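Local coordinates for protein DNA-binding response regulator, merR family (Colwellia psychrerythraea, PDB 3CNB) that probably binds DNA as a response regulator of the merR family, here represented by its CheY-like signal receiver domain, at residues F9-A21 and V53-M67. Numbering follows the deposited sequence.
Sequences FSILIIEDDKEFA and VKPDVVMLDLMMVGM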
loop_
_atom_site.group_PDB
_atom_site.type_symbol
_atom_site.label_atom_id
_atom_site.label_comp_id
_atom_site.label_asym_id
_atom_site.label_seq_id
_atom_site.Cartn_x
_atom_site.Cartn_y
_atom_site.Cartn_z
ATOM N N PHE A 9 13.854 -6.945 -2.962
ATOM C CA PHE A 9 12.528 -6.342 -3.298
ATOM C C PHE A 9 11.770 -6.112 -1.992
ATOM O O PHE A 9 11.748 -6.983 -1.126
ATOM C CB PHE A 9 11.760 -7.249 -4.276
ATOM C CG PHE A 9 10.291 -6.914 -4.419
ATOM C CD1 PHE A 9 9.325 -7.870 -4.134
ATOM C CD2 PHE A 9 9.878 -5.664 -4.842
ATOM C CE1 PHE A 9 7.972 -7.586 -4.254
ATOM C CE2 PHE A 9 8.527 -5.365 -4.957
ATOM C CZ PHE A 9 7.576 -6.332 -4.658
ATOM N N SER A 10 11.164 -4.934 -1.851
ATOM C CA SER A 10 10.717 -4.467 -0.546
ATOM C C SER A 10 9.287 -3.918 -0.544
ATOM O O SER A 10 8.926 -3.119 -1.396
ATOM C CB SER A 10 11.708 -3.424 -0.019
ATOM O OG SER A 10 11.477 -3.145 1.335
ATOM N N ILE A 11 8.465 -4.364 0.406
ATOM C CA ILE A 11 7.086 -3.898 0.477
ATOM C C ILE A 11 6.829 -3.328 1.848
ATOM O O ILE A 11 7.153 -3.961 2.842
ATOM C CB ILE A 11 6.063 -5.035 0.205
ATOM C CG1 ILE A 11 6.192 -5.547 -1.227
ATOM C CG2 ILE A 11 4.613 -4.561 0.422
ATOM C CD1 ILE A 11 5.620 -6.931 -1.418
ATOM N N LEU A 12 6.224 -2.137 1.893
ATOM C CA LEU A 12 5.786 -1.517 3.144
ATOM C C LEU A 12 4.260 -1.507 3.239
ATOM O O LEU A 12 3.566 -0.962 2.366
ATOM C CB LEU A 12 6.323 -0.065 3.244
ATOM C CG LEU A 12 6.510 0.757 4.534
ATOM C CD1 LEU A 12 5.895 2.148 4.355
ATOM C CD2 LEU A 12 6.004 0.102 5.817
ATOM N N ILE A 13 3.748 -2.068 4.326
ATOM C CA ILE A 13 2.319 -2.109 4.592
ATOM C C ILE A 13 1.975 -1.088 5.658
ATOM O O ILE A 13 2.484 -1.166 6.775
ATOM C CB ILE A 13 1.847 -3.532 5.058
ATOM C CG1 ILE A 13 2.028 -4.557 3.941
ATOM C CG2 ILE A 13 0.377 -3.527 5.542
ATOM C CD1 ILE A 13 2.153 -5.966 4.475
ATOM N N ILE A 14 1.120 -0.153 5.317
ATOM C CA ILE A 14 0.604 0.823 6.228
ATOM C C ILE A 14 -0.807 0.490 6.656
ATOM O O ILE A 14 -1.721 0.648 5.916
ATOM C CB ILE A 14 0.655 2.193 5.619
ATOM C CG1 ILE A 14 2.090 2.615 5.368
ATOM C CG2 ILE A 14 -0.023 3.154 6.465
ATOM C CD1 ILE A 14 2.280 3.642 4.391
ATOM N N GLU A 15 -0.963 0.048 7.887
ATOM C CA GLU A 15 -2.188 -0.560 8.364
ATOM C C GLU A 15 -2.275 -0.686 9.896
ATOM O O GLU A 15 -1.487 -1.346 10.476
ATOM C CB GLU A 15 -2.305 -1.930 7.729
ATOM C CG GLU A 15 -3.445 -2.780 8.158
ATOM C CD GLU A 15 -4.758 -2.197 7.819
ATOM O OE1 GLU A 15 -5.467 -1.837 8.724
ATOM O OE2 GLU A 15 -5.079 -2.063 6.674
ATOM N N ASP A 16 -3.258 -0.083 10.537
ATOM C CA ASP A 16 -3.367 -0.187 11.986
ATOM C C ASP A 16 -4.070 -1.390 12.549
ATOM O O ASP A 16 -3.958 -1.652 13.706
ATOM C CB ASP A 16 -3.785 1.105 12.702
ATOM C CG ASP A 16 -5.037 1.692 12.167
ATOM O OD1 ASP A 16 -5.601 1.075 11.285
ATOM O OD2 ASP A 16 -5.466 2.742 12.598
ATOM N N ASP A 17 -4.776 -2.127 11.709
ATOM C CA ASP A 17 -5.393 -3.393 12.104
ATOM C C ASP A 17 -4.314 -4.472 12.115
ATOM O O ASP A 17 -3.856 -4.907 11.062
ATOM C CB ASP A 17 -6.532 -3.741 11.142
ATOM C CG ASP A 17 -7.366 -4.941 11.586
ATOM O OD1 ASP A 17 -6.910 -5.787 12.383
ATOM O OD2 ASP A 17 -8.506 -5.044 11.093
ATOM N N LYS A 18 -3.936 -4.909 13.315
ATOM C CA LYS A 18 -2.852 -5.863 13.527
ATOM C C LYS A 18 -3.083 -7.240 12.898
ATOM O O LYS A 18 -2.188 -7.771 12.243
ATOM C CB LYS A 18 -2.596 -6.034 15.023
ATOM C CG LYS A 18 -1.135 -6.071 15.424
ATOM C CD LYS A 18 -0.510 -7.449 15.304
ATOM C CE LYS A 18 0.869 -7.468 15.954
ATOM N NZ LYS A 18 1.585 -8.748 15.724
ATOM N N GLU A 19 -4.268 -7.812 13.116
ATOM C CA GLU A 19 -4.600 -9.146 12.616
ATOM C C GLU A 19 -4.581 -9.181 11.093
ATOM O O GLU A 19 -4.041 -10.113 10.497
ATOM C CB GLU A 19 -5.978 -9.574 13.117
ATOM C CG GLU A 19 -5.991 -10.245 14.487
ATOM C CD GLU A 19 -7.323 -10.950 14.763
ATOM O OE1 GLU A 19 -7.863 -10.795 15.883
ATOM O OE2 GLU A 19 -7.836 -11.649 13.851
ATOM N N PHE A 20 -5.179 -8.150 10.487
ATOM C CA PHE A 20 -5.189 -7.971 9.042
ATOM C C PHE A 20 -3.793 -7.689 8.470
ATOM O O PHE A 20 -3.429 -8.241 7.426
ATOM C CB PHE A 20 -6.167 -6.867 8.619
ATOM C CG PHE A 20 -6.261 -6.704 7.128
ATOM C CD1 PHE A 20 -6.797 -7.730 6.331
ATOM C CD2 PHE A 20 -5.777 -5.548 6.511
ATOM C CE1 PHE A 20 -6.848 -7.580 4.939
ATOM C CE2 PHE A 20 -5.830 -5.385 5.130
ATOM C CZ PHE A 20 -6.362 -6.396 4.335
ATOM N N ALA A 21 -3.018 -6.847 9.156
ATOM C CA ALA A 21 -1.648 -6.544 8.741
ATOM C C ALA A 21 -0.764 -7.780 8.725
ATOM O O ALA A 21 0.130 -7.885 7.880
ATOM C CB ALA A 21 -1.021 -5.456 9.637
ATOM N N VAL A 53 12.957 1.655 4.981
ATOM C CA VAL A 53 12.681 0.372 4.348
ATOM C C VAL A 53 12.927 0.505 2.838
ATOM O O VAL A 53 13.243 -0.477 2.172
ATOM C CB VAL A 53 11.226 -0.064 4.709
ATOM C CG1 VAL A 53 10.661 -1.099 3.767
ATOM C CG2 VAL A 53 11.164 -0.536 6.173
ATOM N N LYS A 54 12.824 1.737 2.333
ATOM C CA LYS A 54 12.902 2.056 0.897
ATOM C C LYS A 54 12.038 1.098 0.064
ATOM O O LYS A 54 12.572 0.333 -0.738
ATOM C CB LYS A 54 14.354 2.039 0.395
ATOM C CG LYS A 54 15.286 3.035 1.071
ATOM C CD LYS A 54 16.687 2.453 1.270
ATOM C CE LYS A 54 17.506 2.484 -0.015
ATOM N NZ LYS A 54 18.900 1.996 0.201
ATOM N N PRO A 55 10.704 1.148 0.248
ATOM C CA PRO A 55 9.863 0.105 -0.338
ATOM C C PRO A 55 9.676 0.302 -1.828
ATOM O O PRO A 55 9.773 1.426 -2.335
ATOM C CB PRO A 55 8.538 0.267 0.405
ATOM C CG PRO A 55 8.498 1.729 0.804
ATOM C CD PRO A 55 9.917 2.180 0.959
ATOM N N ASP A 56 9.454 -0.789 -2.540
ATOM C CA ASP A 56 9.178 -0.697 -3.966
ATOM C C ASP A 56 7.684 -0.572 -4.147
ATOM O O ASP A 56 7.224 0.003 -5.112
ATOM C CB ASP A 56 9.703 -1.939 -4.667
ATOM C CG ASP A 56 11.205 -2.066 -4.542
ATOM O OD1 ASP A 56 11.909 -1.248 -5.171
ATOM O OD2 ASP A 56 11.670 -2.945 -3.797
ATOM N N VAL A 57 6.953 -1.143 -3.188
ATOM C CA VAL A 57 5.503 -1.179 -3.157
ATOM C C VAL A 57 5.021 -0.709 -1.784
ATOM O O VAL A 57 5.560 -1.143 -0.758
ATOM C CB VAL A 57 4.952 -2.630 -3.422
ATOM C CG1 VAL A 57 3.424 -2.649 -3.369
ATOM C CG2 VAL A 57 5.418 -3.162 -4.788
ATOM N N VAL A 58 4.035 0.186 -1.745
ATOM C CA VAL A 58 3.300 0.397 -0.479
ATOM C C VAL A 58 1.818 0.092 -0.568
ATOM O O VAL A 58 1.100 0.569 -1.467
ATOM C CB VAL A 58 3.540 1.781 0.300
ATOM C CG1 VAL A 58 4.862 2.451 -0.025
ATOM C CG2 VAL A 58 2.340 2.739 0.242
ATOM N N MET A 59 1.384 -0.723 0.384
ATOM C CA MET A 59 -0.012 -1.019 0.594
ATOM C C MET A 59 -0.507 -0.013 1.623
ATOM O O MET A 59 -0.070 -0.012 2.773
ATOM C CB MET A 59 -0.189 -2.465 1.084
ATOM C CG MET A 59 0.558 -3.515 0.231
ATOM S SD MET A 59 -0.231 -3.899 -1.346
ATOM C CE MET A 59 -1.784 -4.527 -0.779
ATOM N N LEU A 60 -1.434 0.827 1.196
ATOM C CA LEU A 60 -1.864 1.978 1.968
ATOM C C LEU A 60 -3.327 1.884 2.419
ATOM O O LEU A 60 -4.254 1.982 1.605
ATOM C CB LEU A 60 -1.645 3.246 1.123
ATOM C CG LEU A 60 -2.054 4.611 1.701
ATOM C CD1 LEU A 60 -1.144 4.995 2.843
ATOM C CD2 LEU A 60 -2.040 5.676 0.641
ATOM N N ASP A 61 -3.543 1.704 3.717
ATOM C CA ASP A 61 -4.895 1.739 4.260
ATOM C C ASP A 61 -5.349 3.198 4.431
ATOM O O ASP A 61 -4.749 3.960 5.192
ATOM C CB ASP A 61 -4.947 0.947 5.572
ATOM C CG ASP A 61 -6.324 0.944 6.226
ATOM O OD1 ASP A 61 -7.356 0.921 5.523
ATOM O OD2 ASP A 61 -6.369 0.936 7.476
ATOM N N LEU A 62 -6.413 3.569 3.720
ATOM C CA LEU A 62 -6.978 4.917 3.755
ATOM C C LEU A 62 -7.856 5.220 4.985
ATOM O O LEU A 62 -8.555 6.247 5.027
ATOM C CB LEU A 62 -7.807 5.184 2.490
ATOM C CG LEU A 62 -7.232 5.009 1.096
ATOM C CD1 LEU A 62 -8.222 5.500 0.033
ATOM C CD2 LEU A 62 -5.913 5.756 1.026
ATOM N N MET A 63 -7.860 4.324 5.965
ATOM C CA MET A 63 -8.696 4.517 7.139
ATOM C C MET A 63 -7.890 4.319 8.403
ATOM O O MET A 63 -8.459 4.073 9.474
ATOM C CB MET A 63 -9.904 3.581 7.102
ATOM C CG MET A 63 -10.890 3.895 5.979
ATOM S SD MET A 63 -12.533 3.306 6.310
ATOM C CE MET A 63 -12.182 1.682 6.999
ATOM N N MET A 64 -6.565 4.432 8.268
ATOM C CA MET A 64 -5.669 4.448 9.421
ATOM C C MET A 64 -6.044 5.699 10.220
ATOM O O MET A 64 -6.233 6.781 9.647
ATOM C CB MET A 64 -4.180 4.426 9.013
ATOM C CG MET A 64 -3.217 4.712 10.168
ATOM S SD MET A 64 -1.452 4.535 9.889
ATOM C CE MET A 64 -1.355 2.775 10.073
ATOM N N VAL A 65 -6.231 5.506 11.524
ATOM C CA VAL A 65 -6.676 6.560 12.432
ATOM C C VAL A 65 -5.528 7.545 12.635
ATOM O O VAL A 65 -4.410 7.142 12.959
ATOM C CB VAL A 65 -7.147 5.957 13.791
ATOM C CG1 VAL A 65 -7.527 7.043 14.799
ATOM C CG2 VAL A 65 -8.321 5.009 13.572
ATOM N N GLY A 66 -5.799 8.828 12.408
ATOM C CA GLY A 66 -4.790 9.866 12.645
ATOM C C GLY A 66 -3.833 10.142 11.492
ATOM O O GLY A 66 -2.774 10.745 11.693
ATOM N N MET A 67 -4.187 9.683 10.292
ATOM C CA MET A 67 -3.478 10.094 9.079
ATOM C C MET A 67 -4.412 10.198 7.886
ATOM O O MET A 67 -5.383 9.457 7.769
ATOM C CB MET A 67 -2.239 9.224 8.775
ATOM C CG MET A 67 -2.473 7.861 8.153
ATOM S SD MET A 67 -1.044 7.268 7.169
ATOM C CE MET A 67 -2.038 6.204 6.121
HETATM O O HOH W 1 -3.457 4.896 13.759
#
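Ile14 and Leu60 run alongside each other from neighbouring strands, their CD1 atoms 4.0 Å apart, where strands 10-14 and 57-61 run parallel in the middle of the receiver-domain sheet. Over the CG2 branch of Ile14 come two methionine methyls: Met67 CE, at 3.7 Å, meets it obliquely, and Met64 arrives at about a right angle. Leu12 continues this face, its CB against the ring of Pro55. On the other face Ile11 lies alongside Val57 and Ile13 alongside Met59; Met59 bends at chi2 and chi3, which carries its end away from strand 10-14 to Leu120 of helix 117-129, while helix 18-31 covers Ile11 and Ile13.

Within the sheet the two backbones are joined by bonds such as Ile14 N to Met59 O (2.8 Å, 169° at the hydrogen). At the start of the strands Asp56 folds back, CG beside its own backbone N (chi1 -63°), and OD2 takes Ser10 N through its anti lone pair at 2.8 Å. The Phe9 ring slants past that carboxylate, the two planes only 21° apart, its CD2 nearest OD2, and sets its edge against Val57 CG2.

At the C-terminal ends Glu15, Asp16 and Asp61 gather their carboxylates. Glu15 OE1 and Asp61 OD2, both acceptors, stand 3.2 Å apart, and Lys113 makes salt bridges to both residues. Asp16 OD2 receives Val65 N at 3.1 Å on its syn side but out of the carboxylate plane, and a water links the same oxygen to Val65 O. Asp61 is the predicted phosphorylation site, unmodified here; such an acidic cluster at the strand ends is consistent with the pocket in which receiver domains bind a divalent metal for phosphoryl transfer.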